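Local coordinates for protein subclass B1 metallo-beta-lactamase (Myroides odoratimimus, PDB 6T5L) that probably hydrolyses beta-lactam antibiotics, carbapenems among them, as a zinc-dependent subclass B1 metallo-beta-lactamase, at residues A[75-78]-A[79-83]; A[190-194]-A[195-199]. All blocks are in the same frame, centred on the assembly; numbering follows the deposited sequence.

Interaction 1. Residues A[75-78]-A[79-83]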
ATOM      1  N   LEU A  75     -13.837  -7.073   2.024  1.00 40.96           N
ATOM      2  CA  LEU A  75     -14.357  -8.426   2.257  1.00 44.42           C
ATOM      3  C   LEU A  75     -14.120  -9.347   1.045  1.00 45.85           C
ATOM      4  O   LEU A  75     -13.823 -10.543   1.209  1.00 42.64           O
ATOM      5  CB  LEU A  75     -15.860  -8.363   2.578  1.00 44.87           C
ATOM      6  CG  LEU A  75     -16.632  -9.651   2.836  1.00 46.15           C
ATOM      7  CD1 LEU A  75     -16.058 -10.456   4.046  1.00 42.59           C
ATOM      8  CD2 LEU A  75     -18.235  -9.442   3.074  1.00 47.33           C
ATOM      9  N   GLU A  76     -14.291  -8.836  -0.191  1.00 43.15           N
ATOM     10  CA  GLU A  76     -13.924  -9.668  -1.338  1.00 44.43           C
ATOM     11  C   GLU A  76     -12.459 -10.081  -1.269  1.00 42.36           C
ATOM     12  O   GLU A  76     -12.132 -11.229  -1.544  1.00 42.79           O
ATOM     13  CB  GLU A  76     -14.197  -8.992  -2.685  1.00 43.97           C
ATOM     14  CG  GLU A  76     -15.703  -8.777  -2.973  1.00 48.09           C
ATOM     15  CD  GLU A  76     -16.017  -8.292  -4.398  1.00 51.52           C
ATOM     16  OE1 GLU A  76     -15.262  -8.604  -5.353  1.00 46.99           O
ATOM     17  OE2 GLU A  76     -17.023  -7.543  -4.536  1.00 55.62           O
ATOM     18  N   LEU A  77     -11.564  -9.179  -0.877  1.00 43.38           N
ATOM     19  CA  LEU A  77     -10.136  -9.528  -0.794  1.00 43.66           C
ATOM     20  C   LEU A  77      -9.861 -10.580   0.295  1.00 39.76           C
ATOM     21  O   LEU A  77      -9.163 -11.583   0.054  1.00 39.01           O
ATOM     22  CB  LEU A  77      -9.332  -8.270  -0.524  1.00 43.27           C
ATOM     23  CG  LEU A  77      -7.838  -8.453  -0.271  1.00 43.95           C
ATOM     24  CD1 LEU A  77      -7.214  -9.146  -1.431  1.00 46.38           C
ATOM     25  CD2 LEU A  77      -7.155  -7.165  -0.102  1.00 44.32           C
ATOM     26  N   ILE A  78     -10.417 -10.381   1.483  1.00 38.65           N
ATOM     27  CA  ILE A  78     -10.215 -11.326   2.601  1.00 39.70           C
ATOM     28  C   ILE A  78     -10.744 -12.714   2.241  1.00 39.47           C
ATOM     29  O   ILE A  78     -10.051 -13.727   2.412  1.00 38.33           O
ATOM     30  CB  ILE A  78     -10.882 -10.777   3.876  1.00 40.03           C
ATOM     31  CG1 ILE A  78     -10.149  -9.505   4.326  1.00 37.13           C
ATOM     32  CG2 ILE A  78     -10.904 -11.855   4.972  1.00 39.77           C
ATOM     33  CD1 ILE A  78     -10.913  -8.608   5.333  1.00 38.78           C
ATOM     34  N   ASN A  79     -11.955 -12.776   1.679  1.00 39.85           N
ATOM     35  CA  ASN A  79     -12.517 -14.053   1.252  1.00 43.78           C
ATOM     36  C   ASN A  79     -11.672 -14.663   0.145  1.00 45.79           C
ATOM     37  O   ASN A  79     -11.443 -15.875   0.129  1.00 40.94           O
ATOM     38  CB  ASN A  79     -13.967 -13.849   0.804  1.00 45.29           C
ATOM     39  CG  ASN A  79     -14.964 -13.731   2.009  1.00 46.85           C
ATOM     40  OD1 ASN A  79     -14.652 -14.116   3.145  1.00 47.31           O
ATOM     41  ND2 ASN A  79     -16.130 -13.193   1.745  1.00 46.72           N
ATOM     42  N   PHE A  80     -11.144 -13.841  -0.774  1.00 46.77           N
ATOM     43  CA  PHE A  80     -10.243 -14.419  -1.773  1.00 45.11           C
ATOM     44  C   PHE A  80      -9.007 -15.044  -1.123  1.00 42.42           C
ATOM     45  O   PHE A  80      -8.549 -16.127  -1.513  1.00 41.34           O
ATOM     46  CB  PHE A  80      -9.817 -13.364  -2.775  1.00 45.24           C
ATOM     47  CG  PHE A  80      -8.647 -13.781  -3.656  1.00 43.63           C
ATOM     48  CD1 PHE A  80      -8.851 -14.502  -4.811  1.00 47.30           C
ATOM     49  CD2 PHE A  80      -7.358 -13.422  -3.325  1.00 42.96           C
ATOM     50  CE1 PHE A  80      -7.780 -14.855  -5.645  1.00 50.86           C
ATOM     51  CE2 PHE A  80      -6.268 -13.770  -4.148  1.00 45.94           C
ATOM     52  CZ  PHE A  80      -6.479 -14.495  -5.301  1.00 48.09           C
ATOM     53  N   VAL A  81      -8.418 -14.350  -0.165  1.00 40.08           N
ATOM     54  CA  VAL A  81      -7.231 -14.917   0.461  1.00 43.18           C
ATOM     55  C   VAL A  81      -7.575 -16.231   1.148  1.00 41.87           C
ATOM     56  O   VAL A  81      -6.871 -17.238   0.986  1.00 39.48           O
ATOM     57  CB  VAL A  81      -6.596 -13.912   1.443  1.00 40.93           C
ATOM     58  CG1 VAL A  81      -5.499 -14.610   2.232  1.00 39.52           C
ATOM     59  CG2 VAL A  81      -6.061 -12.690   0.684  1.00 38.78           C
ATOM     60  N   THR A  82      -8.705 -16.265   1.867  1.00 41.44           N
ATOM     61  CA  THR A  82      -9.055 -17.440   2.650  1.00 41.64           C
ATOM     62  C   THR A  82      -9.370 -18.604   1.744  1.00 42.68           C
ATOM     63  O   THR A  82      -8.816 -19.695   1.903  1.00 44.56           O
ATOM     64  CB  THR A  82     -10.237 -17.132   3.548  1.00 42.54           C
ATOM     65  OG1 THR A  82      -9.837 -16.148   4.482  1.00 46.40           O
ATOM     66  CG2 THR A  82     -10.773 -18.408   4.281  1.00 43.10           C
ATOM     67  N   ASN A  83     -10.266 -18.390   0.783  1.00 41.64           N
ATOM     68  CA  ASN A  83     -10.783 -19.498  -0.002  1.00 44.96           C
ATOM     69  C   ASN A  83      -9.987 -19.828  -1.244  1.00 48.09           C
ATOM     70  O   ASN A  83     -10.069 -20.965  -1.711  1.00 48.87           O
ATOM     71  CB  ASN A  83     -12.204 -19.208  -0.447  1.00 47.06           C
ATOM     72  CG  ASN A  83     -13.135 -18.981   0.736  1.00 49.45           C
ATOM     73  OD1 ASN A  83     -13.049 -19.671   1.738  1.00 52.30           O
ATOM     74  ND2 ASN A  83     -13.976 -17.981   0.633  1.00 50.03           N
TER

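Interaction 2. Residues A[190-194]-A[195-199]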
ATOM      1  N   GLY A 190      -1.381  15.146  -9.315  1.00 53.87           N
ATOM      2  CA  GLY A 190      -2.448  14.685  -8.429  1.00 53.79           C
ATOM      3  C   GLY A 190      -2.731  15.594  -7.225  1.00 52.10           C
ATOM      4  O   GLY A 190      -2.457  16.801  -7.230  1.00 53.62           O
ATOM      5  N   TYR A 191      -3.239  14.976  -6.170  1.00 53.37           N
ATOM      6  CA  TYR A 191      -3.739  15.685  -5.006  1.00 56.15           C
ATOM      7  C   TYR A 191      -2.597  16.160  -4.117  1.00 54.99           C
ATOM      8  O   TYR A 191      -1.778  15.365  -3.643  1.00 53.15           O
ATOM      9  CB  TYR A 191      -4.680  14.791  -4.189  1.00 55.70           C
ATOM     10  CG  TYR A 191      -5.244  15.506  -2.972  1.00 56.25           C
ATOM     11  CD1 TYR A 191      -5.785  16.786  -3.062  1.00 58.09           C
ATOM     12  CD2 TYR A 191      -5.165  14.922  -1.724  1.00 53.60           C
ATOM     13  CE1 TYR A 191      -6.272  17.438  -1.944  1.00 57.54           C
ATOM     14  CE2 TYR A 191      -5.637  15.550  -0.616  1.00 52.88           C
ATOM     15  CZ  TYR A 191      -6.199  16.811  -0.723  1.00 55.43           C
ATOM     16  OH  TYR A 191      -6.663  17.404   0.385  1.00 54.90           O
ATOM     17  N   LEU A 192      -2.565  17.458  -3.857  1.00 53.64           N
ATOM     18  CA  LEU A 192      -1.445  18.030  -3.137  1.00 52.09           C
ATOM     19  C   LEU A 192      -1.876  18.632  -1.811  1.00 51.39           C
ATOM     20  O   LEU A 192      -1.080  19.337  -1.193  1.00 45.97           O
ATOM     21  CB  LEU A 192      -0.750  19.102  -4.005  1.00 49.07           C
ATOM     22  CG  LEU A 192      -0.212  18.652  -5.350  1.00 51.43           C
ATOM     23  CD1 LEU A 192       0.384  19.826  -6.120  1.00 51.91           C
ATOM     24  CD2 LEU A 192       0.800  17.498  -5.052  1.00 52.48           C
ATOM     25  N   GLY A 193      -3.134  18.401  -1.382  1.00 50.84           N
ATOM     26  CA  GLY A 193      -3.656  19.118  -0.223  1.00 49.24           C
ATOM     27  C   GLY A 193      -2.913  18.784   1.057  1.00 49.64           C
ATOM     28  O   GLY A 193      -2.754  19.646   1.924  1.00 53.48           O
ATOM     29  N   ASP A 194      -2.399  17.551   1.169  1.00 48.94           N
ATOM     30  CA  ASP A 194      -1.653  17.089   2.339  1.00 51.76           C
ATOM     31  C   ASP A 194      -0.169  16.884   2.045  1.00 50.57           C
ATOM     32  O   ASP A 194       0.543  16.275   2.856  1.00 48.03           O
ATOM     33  CB  ASP A 194      -2.260  15.777   2.856  1.00 51.13           C
ATOM     34  CG  ASP A 194      -3.665  15.973   3.410  1.00 51.43           C
ATOM     35  OD1 ASP A 194      -3.901  17.029   3.970  1.00 53.26           O
ATOM     36  OD2 ASP A 194      -4.560  15.124   3.237  1.00 51.79           O
ATOM     37  N   ALA A 195       0.302  17.321   0.881  1.00 48.07           N
ATOM     38  CA  ALA A 195       1.629  16.962   0.420  1.00 44.79           C
ATOM     39  C   ALA A 195       2.686  17.931   0.928  1.00 45.71           C
ATOM     40  O   ALA A 195       2.408  19.073   1.287  1.00 49.48           O
ATOM     41  CB  ALA A 195       1.655  16.956  -1.105  1.00 48.45           C
ATOM     42  N   ASN A 196       3.931  17.487   0.891  1.00 44.24           N
ATOM     43  CA  ASN A 196       5.066  18.359   1.171  1.00 45.18           C
ATOM     44  C   ASN A 196       5.802  18.370  -0.155  1.00 46.76           C
ATOM     45  O   ASN A 196       6.503  17.390  -0.467  1.00 50.35           O
ATOM     46  CB  ASN A 196       5.938  17.837   2.303  1.00 46.39           C
ATOM     47  CG  ASN A 196       7.137  18.736   2.568  1.00 50.01           C
ATOM     48  OD1 ASN A 196       7.632  19.426   1.669  1.00 55.31           O
ATOM     49  ND2 ASN A 196       7.584  18.764   3.828  1.00 47.60           N
ATOM     50  N   ILE A 197       5.528  19.377  -0.993  1.00 43.07           N
ATOM     51  CA  ILE A 197       6.149  19.444  -2.315  1.00 48.57           C
ATOM     52  C   ILE A 197       7.606  19.887  -2.234  1.00 53.16           C
ATOM     53  O   ILE A 197       8.374  19.693  -3.193  1.00 54.92           O
ATOM     54  CB  ILE A 197       5.353  20.368  -3.264  1.00 48.79           C
ATOM     55  CG1 ILE A 197       5.138  21.734  -2.643  1.00 49.44           C
ATOM     56  CG2 ILE A 197       4.008  19.673  -3.604  1.00 49.34           C
ATOM     57  CD1 ILE A 197       4.993  22.798  -3.692  1.00 57.65           C
ATOM     58  N   LYS A 198       8.022  20.491  -1.124  1.00 54.77           N
ATOM     59  CA  LYS A 198       9.432  20.875  -1.059  1.00 59.53           C
ATOM     60  C   LYS A 198      10.305  19.643  -0.855  1.00 55.97           C
ATOM     61  O   LYS A 198      11.450  19.614  -1.316  1.00 58.74           O
ATOM     62  CB  LYS A 198       9.667  21.924   0.016  1.00 64.14           C
ATOM     63  CG  LYS A 198       9.013  23.280  -0.312  1.00 74.82           C
ATOM     64  CD  LYS A 198       8.859  23.510  -1.835  0.25 75.26           C
ATOM     65  CE  LYS A 198       8.843  24.976  -2.255  0.25 66.28           C
ATOM     66  NZ  LYS A 198       7.867  25.242  -3.372  0.25 61.92           N
ATOM     67  N   GLU A 199       9.755  18.589  -0.267  1.00 53.53           N
ATOM     68  CA  GLU A 199      10.548  17.435   0.069  1.00 57.49           C
ATOM     69  C   GLU A 199      10.228  16.208  -0.758  1.00 49.68           C
ATOM     70  O   GLU A 199      10.961  15.223  -0.643  1.00 47.21           O
ATOM     71  CB  GLU A 199      10.373  17.088   1.557  1.00 67.32           C
ATOM     72  CG  GLU A 199      11.138  17.978   2.532  1.00 80.64           C
ATOM     73  CD  GLU A 199      12.663  17.866   2.401  1.00 91.95           C
ATOM     74  OE1 GLU A 199      13.231  16.798   2.725  1.00 92.57           O
ATOM     75  OE2 GLU A 199      13.294  18.855   1.967  1.00 97.88           O
TER
HETATM   76  O   HOH W   1       1.807  18.259   3.977  1.00 94.08           O

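Interaction 1. Residues A[75-78]-A[79-83]
Leu75 and Asn79, one helical turn apart, are brought together by complementary first torsions: Leu75 carries CG opposite its own backbone N (chi1 179°), while Asn79 turns CG back beside its N (chi1 -78°). Leu75 CD1 thus lies 3.6 Å from Asn79 ND2, and the two side chains slant across one another in a van der Waals contact of a methyl with an amide nitrogen. Beneath them Asn79 N donates to Leu75 O at 2.9 Å, a nearly straight bond at 168°. The same alpha-helical pattern, N-H of residue i+4 to C=O of residue i, continues with Phe80 N to Glu76 O, Val81 N to Leu77 O and Thr82 N to Ile78 O. On the buried flank, Leu77 CD1 approaches Val81 CG2 at 4.3 Å; these branched aliphatic chains suit a helix face that packs on Leu55 of strand 49-58. Phe80 points its ring away from the turn toward Ile27 and meets the ring of Tyr20, whose OH also bonds to Glu76 OE1. Ile78 reaches Phe108 of helix 105-110. Helix 71-83 is the crossover of the beta-alpha-beta unit between strands 61-65 and 88-93. Chemically, main-chain bonds hold the turn together, and its side chains differ by face: Leu77, Phe80 and Val81 supply apolar packing against the sheet, while Asn79 and Thr82 make a more polar, outward flank.

Interaction 2. Residues A[190-194]-A[195-199]
Apolar contacts centre on Leu192, whose CD2 lies 4.1 Å from Ala195 CB and 4.1 Å from Ile197 CG2. The Leu192 and Ile197 side chains meet at about a right angle; with Ile197 CG2 opposite its carbonyl carbon, that methyl branch does the touching. Ala195, the last residue of the turn, is small enough to fit against Leu192 and, with it, touches Trp200 of helix 200-210. Among backbone bonds, Ala195 N donates weakly to Leu192 O at 3.2 Å, closing a type I beta turn. Gly193, without a side chain, takes the second position and leaves room for Tyr191 OH close by; its N lies over one face of the Tyr191 ring, toward the rim. A water bridges Asp194 O and Ala195 O through weak bonds. Of the side-chain bonds, Asn196 OD1 accepts from Glu199 N at 3.0 Å, an Asx motif just ahead of helix 200-210. The bond is bent (132°), its donor lying above the carbonyl plane, while Asn196 ND2 bonds to Glu159 OE2. Asp194, at the turn's third position, directs OD2 to NE2 of His98, a zinc ligand, and its side chain lies about 6 Å from a bound zinc ion. The turn, though closed by a single weak backbone bond, thus places a carboxylate in the metal site's second shell, where its hydrogen bond probably orients His98 and may make the imidazole a more electron-rich ligand.

Interaction 1 is a partly buried helical turn and interaction 2 a surface loop, on opposite sides of the chain's centre with centres about 34 Å apart and nearest atoms about 22 Å apart. They share no element: residues 75-83 belong to a crossover helix packed on the six-stranded sheet, whereas residues 190-199 lead from strand 175-179 into helix 200-210. Regular main-chain bonding sustains the first and leaves its inner side chains to pack. In the second, a weak turn bond, water and a side-chain carbonyl replace that regular pattern, and a carboxylate reaches a zinc ligand, giving this loop a second-shell link to the metal centre.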